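Local coordinates for Low molecular weight protein-tyrosine-phosphatase YfkJ (Bacillus subtilis, PDB 4ETM), which removes phosphate from phosphotyrosine in proteins, as a low molecular weight protein-tyrosine phosphatase, and takes part in resistance to ethanol stress, at residues 63-68 with 86-90; 91-97 with 116-120. One frame throughout, in Å; residues are numbered along the deposited sequence.

Interaction 1. Residues 63-68 with 86-90; sequences HIGNPP and MLARQ
A88 is gripped by the turn of residues 63-68 through both of its backbone polar groups. G65 N donates to A88 O at 2.7 Å, with an angle of 166° at the hydrogen. A88 N returns a bond to N66 O, also 2.7 Å and nearly straight. Within 63-68, a type II beta turn runs from H63 to N66, and N66 N bonds to H63 O. G65 takes the positive phi (92°) that the third position of a type II turn has.

Weaker CH...O contacts line the same seam. I64 CA and L87 CA each lean on an oxygen that already accepts an N-H, A88 O and N66 O respectively. P67 CA points at M86 O, 3.6 Å away, with a wide angle at the hydrogen.

Side-chain carbons pack against carbonyl oxygens and against each other. Of the first kind, the methyl A88 CB sits 3.3 Å from H63 O, and L87 CD2 lies 3.4 Å from G65 O. Of the second, L87 CD2 also meets the ring atom P67 CD. At the other end, I64 CD1 reaches Q90 CB at 3.8 Å. The extended I64 chain, chi2 174°, carries the methyl there. A88 also touches N28 and I29, and R89 N bonds to N28 OD1.

The contact is a beta turn clasped to an extended segment by paired backbone bonds. Its H63 end lies near the phosphatase active site. The H63 side chain is about 8 Å from those of the nucleophile C25 and the proton donor D142, consistent with a place beside the pocket.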
loop_
_atom_site.group_PDB
_atom_site.type_symbol
_atom_site.label_atom_id
_atom_site.label_comp_id
_atom_site.label_asym_id
_atom_site.label_seq_id
_atom_site.Cartn_x
_atom_site.Cartn_y
_atom_site.Cartn_z
ATOM N N HIS A 63 2.350 1.565 19.537
ATOM C CA HIS A 63 1.360 1.219 20.556
ATOM C C HIS A 63 1.509 -0.186 21.107
ATOM O O HIS A 63 0.643 -0.653 21.841
ATOM C CB HIS A 63 -0.040 1.355 19.968
ATOM C CG HIS A 63 -0.271 2.650 19.261
ATOM N ND1 HIS A 63 -0.217 3.876 19.901
ATOM C CD2 HIS A 63 -0.562 2.918 17.966
ATOM C CE1 HIS A 63 -0.471 4.832 19.029
ATOM N NE2 HIS A 63 -0.690 4.278 17.850
ATOM N N ILE A 64 2.600 -0.850 20.750
ATOM C CA ILE A 64 2.880 -2.196 21.244
ATOM C C ILE A 64 2.571 -2.373 22.733
ATOM O O ILE A 64 3.054 -1.618 23.594
ATOM C CB ILE A 64 4.336 -2.618 20.955
ATOM C CG1 ILE A 64 4.571 -2.712 19.451
ATOM C CG2 ILE A 64 4.649 -3.926 21.661
ATOM C CD1 ILE A 64 6.006 -2.970 19.037
ATOM N N GLY A 65 1.727 -3.359 23.022
ATOM C CA GLY A 65 1.384 -3.684 24.395
ATOM C C GLY A 65 0.153 -2.978 24.941
ATOM O O GLY A 65 -0.282 -3.274 26.059
ATOM N N ASN A 66 -0.403 -2.046 24.173
ATOM C CA ASN A 66 -1.595 -1.317 24.599
ATOM C C ASN A 66 -2.903 -1.975 24.157
ATOM O O ASN A 66 -2.952 -2.635 23.120
ATOM C CB ASN A 66 -1.526 0.128 24.106
ATOM C CG ASN A 66 -0.285 0.854 24.621
ATOM O OD1 ASN A 66 0.362 0.408 25.574
ATOM N ND2 ASN A 66 0.050 1.970 23.993
ATOM N N PRO A 67 -3.968 -1.807 24.957
ATOM C CA PRO A 67 -5.302 -2.306 24.601
ATOM C C PRO A 67 -5.864 -1.479 23.457
ATOM O O PRO A 67 -5.266 -0.468 23.113
ATOM C CB PRO A 67 -6.109 -2.063 25.877
ATOM C CG PRO A 67 -5.400 -0.959 26.570
ATOM C CD PRO A 67 -3.952 -1.231 26.313
ATOM N N PRO A 68 -6.990 -1.902 22.872
ATOM C CA PRO A 68 -7.472 -1.111 21.739
ATOM C C PRO A 68 -7.824 0.322 22.139
ATOM O O PRO A 68 -8.045 0.613 23.308
ATOM C CB PRO A 68 -8.727 -1.866 21.286
ATOM C CG PRO A 68 -8.541 -3.272 21.811
ATOM C CD PRO A 68 -7.806 -3.108 23.105
ATOM N N MET A 86 -6.734 -8.544 24.529
ATOM C CA MET A 86 -6.248 -8.038 23.246
ATOM C C MET A 86 -5.310 -6.848 23.462
ATOM O O MET A 86 -5.711 -5.828 24.034
ATOM C CB MET A 86 -7.415 -7.709 22.301
ATOM C CG MET A 86 -8.251 -8.959 21.956
ATOM S SD MET A 86 -9.742 -8.699 20.968
ATOM C CE MET A 86 -9.077 -7.633 19.699
ATOM N N LEU A 87 -4.057 -6.996 23.028
ATOM C CA LEU A 87 -3.024 -5.989 23.286
ATOM C C LEU A 87 -2.141 -5.811 22.073
ATOM O O LEU A 87 -1.531 -6.772 21.641
ATOM C CB LEU A 87 -2.111 -6.449 24.415
ATOM C CG LEU A 87 -2.646 -6.583 25.827
ATOM C CD1 LEU A 87 -1.543 -7.151 26.698
ATOM C CD2 LEU A 87 -3.090 -5.221 26.324
ATOM N N ALA A 88 -1.976 -4.588 21.592
ATOM C CA ALA A 88 -1.266 -4.332 20.341
ATOM C C ALA A 88 0.105 -5.000 20.193
ATOM O O ALA A 88 0.878 -5.096 21.154
ATOM C CB ALA A 88 -1.130 -2.830 20.109
ATOM N N ARG A 89 0.394 -5.426 18.969
ATOM C CA ARG A 89 1.695 -5.986 18.622
ATOM C C ARG A 89 2.034 -5.613 17.193
ATOM O O ARG A 89 1.150 -5.259 16.408
ATOM C CB ARG A 89 1.718 -7.505 18.796
ATOM C CG ARG A 89 1.151 -8.304 17.623
ATOM C CD ARG A 89 1.251 -9.803 17.927
ATOM N NE ARG A 89 0.604 -10.653 16.933
ATOM C CZ ARG A 89 1.196 -11.079 15.821
ATOM N NH1 ARG A 89 2.452 -10.724 15.543
ATOM N NH2 ARG A 89 0.530 -11.852 14.982
ATOM N N GLN A 90 3.313 -5.674 16.857
ATOM C CA GLN A 90 3.769 -5.282 15.541
ATOM C C GLN A 90 3.981 -6.537 14.711
ATOM O O GLN A 90 4.573 -7.499 15.179
ATOM C CB GLN A 90 5.073 -4.495 15.648
ATOM C CG GLN A 90 5.620 -3.976 14.325
ATOM C CD GLN A 90 6.745 -2.982 14.524
ATOM O OE1 GLN A 90 7.545 -3.107 15.454
ATOM N NE2 GLN A 90 6.818 -1.991 13.659
#

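Interaction 2. Residues 91-97 with 116-120; sequences VSEQDLD and MAGFK
K120 reaches D97 through a salt bridge, NZ to OD2 at 2.8 Å. The ammonium meets OD2 on its syn side, 30° out of the carboxylate plane. The K120 chain runs extended as far as CE and then bends at chi4, -65°, which turns NZ to the acid. E93 flanks the same lysine: its OE2 is 3.7 Å from K120 CE, but 4.7 Å from K120 NZ, so that pair is not a direct bridge. E93 OE1 and M116 O, both acceptors, lie 3.3 Å apart without a bond, probably a mildly unfavourable pairing.

The apolar part lies beside these charges. L96 CD1 rests on A117, 3.5 Å from A117 CA, and also meets K120 CD. M116 has the largest share of the buried surface on its segment. Its CG is anti to the backbone N, chi1 174°, and the chain stays extended to SD before bending at chi3. This lays M116 CE against V91 CG1 at 3.5 Å, and M116 SD beside S92 C, the carbonyl carbon. The E93 and M116 side chains run past each other in opposite directions, with CG to CG at 3.9 Å.

Further out, backbone geometry sets these groups. After helix 107-117, G118 has left helical angles, with positive phi, in a type II' turn from A117 to K120. K120 N bonds to A117 O there. On the other side, D95 OD2 accepts S92 N at 2.9 Å near the N-terminal end of helix 93-98. V91 packs on L22 of strand 19-25.

The contact therefore sets an apolar patch of V91, L96, M116 and A117 beside a salt bridge, where K120 has two acids close by. Their negative charge would probably stabilise the protonated K120, with D97 its direct partner.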
loop_
_atom_site.group_PDB
_atom_site.type_symbol
_atom_site.label_atom_id
_atom_site.label_comp_id
_atom_site.label_asym_id
_atom_site.label_seq_id
_atom_site.Cartn_x
_atom_site.Cartn_y
_atom_site.Cartn_z
ATOM N N VAL A 91 3.498 -6.519 13.478
ATOM C CA VAL A 91 3.634 -7.661 12.590
ATOM C C VAL A 91 5.104 -7.934 12.248
ATOM O O VAL A 91 5.930 -7.028 12.213
ATOM C CB VAL A 91 2.831 -7.432 11.305
ATOM C CG1 VAL A 91 3.489 -6.348 10.459
ATOM C CG2 VAL A 91 2.664 -8.734 10.532
ATOM N N SER A 92 5.419 -9.199 12.012
ATOM C CA SER A 92 6.777 -9.587 11.671
ATOM C C SER A 92 6.753 -10.516 10.470
ATOM O O SER A 92 5.685 -10.990 10.058
ATOM C CB SER A 92 7.454 -10.263 12.855
ATOM O OG SER A 92 6.787 -11.456 13.199
ATOM N N GLU A 93 7.935 -10.764 9.911
ATOM C CA GLU A 93 8.077 -11.655 8.763
ATOM C C GLU A 93 7.479 -13.030 9.017
ATOM O O GLU A 93 6.869 -13.622 8.127
ATOM C CB GLU A 93 9.549 -11.808 8.376
ATOM C CG GLU A 93 10.196 -10.537 7.858
ATOM C CD GLU A 93 11.478 -10.815 7.097
ATOM O OE1 GLU A 93 12.129 -9.847 6.646
ATOM O OE2 GLU A 93 11.828 -12.003 6.946
ATOM N N GLN A 94 7.654 -13.542 10.231
ATOM C CA GLN A 94 7.167 -14.883 10.554
ATOM C C GLN A 94 5.639 -14.991 10.487
ATOM O O GLN A 94 5.100 -16.061 10.208
ATOM C CB GLN A 94 7.693 -15.342 11.920
ATOM C CG GLN A 94 7.478 -16.825 12.202
ATOM C CD GLN A 94 8.104 -17.715 11.140
ATOM O OE1 GLN A 94 9.255 -17.513 10.742
ATOM N NE2 GLN A 94 7.344 -18.700 10.665
ATOM N N ASP A 95 4.947 -13.884 10.734
ATOM C CA ASP A 95 3.499 -13.852 10.613
ATOM C C ASP A 95 3.043 -14.195 9.192
ATOM O O ASP A 95 1.980 -14.782 9.003
ATOM C CB ASP A 95 2.952 -12.472 10.994
ATOM C CG ASP A 95 2.993 -12.206 12.489
ATOM O OD1 ASP A 95 2.542 -13.068 13.274
ATOM O OD2 ASP A 95 3.456 -11.114 12.875
ATOM N N LEU A 96 3.841 -13.811 8.199
ATOM C CA LEU A 96 3.491 -14.074 6.807
ATOM C C LEU A 96 3.341 -15.576 6.564
ATOM O O LEU A 96 2.396 -16.013 5.918
ATOM C CB LEU A 96 4.546 -13.490 5.860
ATOM C CG LEU A 96 4.819 -11.991 5.981
ATOM C CD1 LEU A 96 6.007 -11.605 5.120
ATOM C CD2 LEU A 96 3.605 -11.191 5.592
ATOM N N ASP A 97 4.257 -16.362 7.107
ATOM C CA ASP A 97 4.239 -17.799 6.873
ATOM C C ASP A 97 3.256 -18.509 7.806
ATOM O O ASP A 97 2.780 -19.596 7.497
ATOM C CB ASP A 97 5.640 -18.385 7.046
ATOM C CG ASP A 97 6.607 -17.936 5.955
ATOM O OD1 ASP A 97 6.150 -17.597 4.838
ATOM O OD2 ASP A 97 7.831 -17.934 6.212
ATOM N N MET A 116 7.974 -5.888 3.646
ATOM C CA MET A 116 8.448 -6.750 4.727
ATOM C C MET A 116 8.719 -8.174 4.250
ATOM O O MET A 116 9.482 -8.905 4.861
ATOM C CB MET A 116 7.397 -6.777 5.839
ATOM C CG MET A 116 7.670 -7.734 6.976
ATOM S SD MET A 116 6.302 -7.631 8.130
ATOM C CE MET A 116 6.012 -5.867 8.050
ATOM N N ALA A 117 8.093 -8.552 3.147
ATOM C CA ALA A 117 7.993 -9.952 2.748
ATOM C C ALA A 117 9.254 -10.568 2.141
ATOM O O ALA A 117 9.426 -11.787 2.183
ATOM C CB ALA A 117 6.833 -10.118 1.796
ATOM N N GLY A 118 10.126 -9.743 1.569
ATOM C CA GLY A 118 11.311 -10.266 0.910
ATOM C C GLY A 118 10.939 -11.242 -0.189
ATOM O O GLY A 118 10.176 -10.893 -1.094
ATOM N N PHE A 119 11.437 -12.475 -0.094
ATOM C CA PHE A 119 11.173 -13.487 -1.112
ATOM C C PHE A 119 9.942 -14.331 -0.788
ATOM O O PHE A 119 9.549 -15.189 -1.572
ATOM C CB PHE A 119 12.391 -14.394 -1.303
ATOM C CG PHE A 119 13.638 -13.659 -1.701
ATOM C CD1 PHE A 119 13.869 -13.327 -3.021
ATOM C CD2 PHE A 119 14.574 -13.288 -0.749
ATOM C CE1 PHE A 119 15.012 -12.645 -3.390
ATOM C CE2 PHE A 119 15.728 -12.605 -1.114
ATOM C CZ PHE A 119 15.939 -12.280 -2.435
ATOM N N LYS A 120 9.344 -14.084 0.373
ATOM C CA LYS A 120 8.191 -14.859 0.816
ATOM C C LYS A 120 6.960 -14.615 -0.049
ATOM O O LYS A 120 6.767 -13.521 -0.597
ATOM C CB LYS A 120 7.861 -14.546 2.272
ATOM C CG LYS A 120 8.934 -14.945 3.256
ATOM C CD LYS A 120 8.588 -14.454 4.657
ATOM C CE LYS A 120 9.728 -14.701 5.635
ATOM N NZ LYS A 120 9.993 -16.152 5.846
#

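How the interactions relate
From the N terminus, the chain leaves strand 52-58 and enters the loop 63-68. Helix 70-78 follows, and interaction 1 closes this excursion when 86-90 returns beside the loop. The chain runs directly on into 91-97, which opens interaction 2. It then passes through strand 101-104 and helix 107-117 before 116-120 closes the second loop. The two loops are in series, neither nested nor crossed. Their centres lie 19 Å apart, yet R89 of interaction 1 and D95 of interaction 2 form a salt bridge. Interaction 1 ties together the loops flanking helix 70-78, and interaction 2 joins helix 93-98 to the end of helix 107-117.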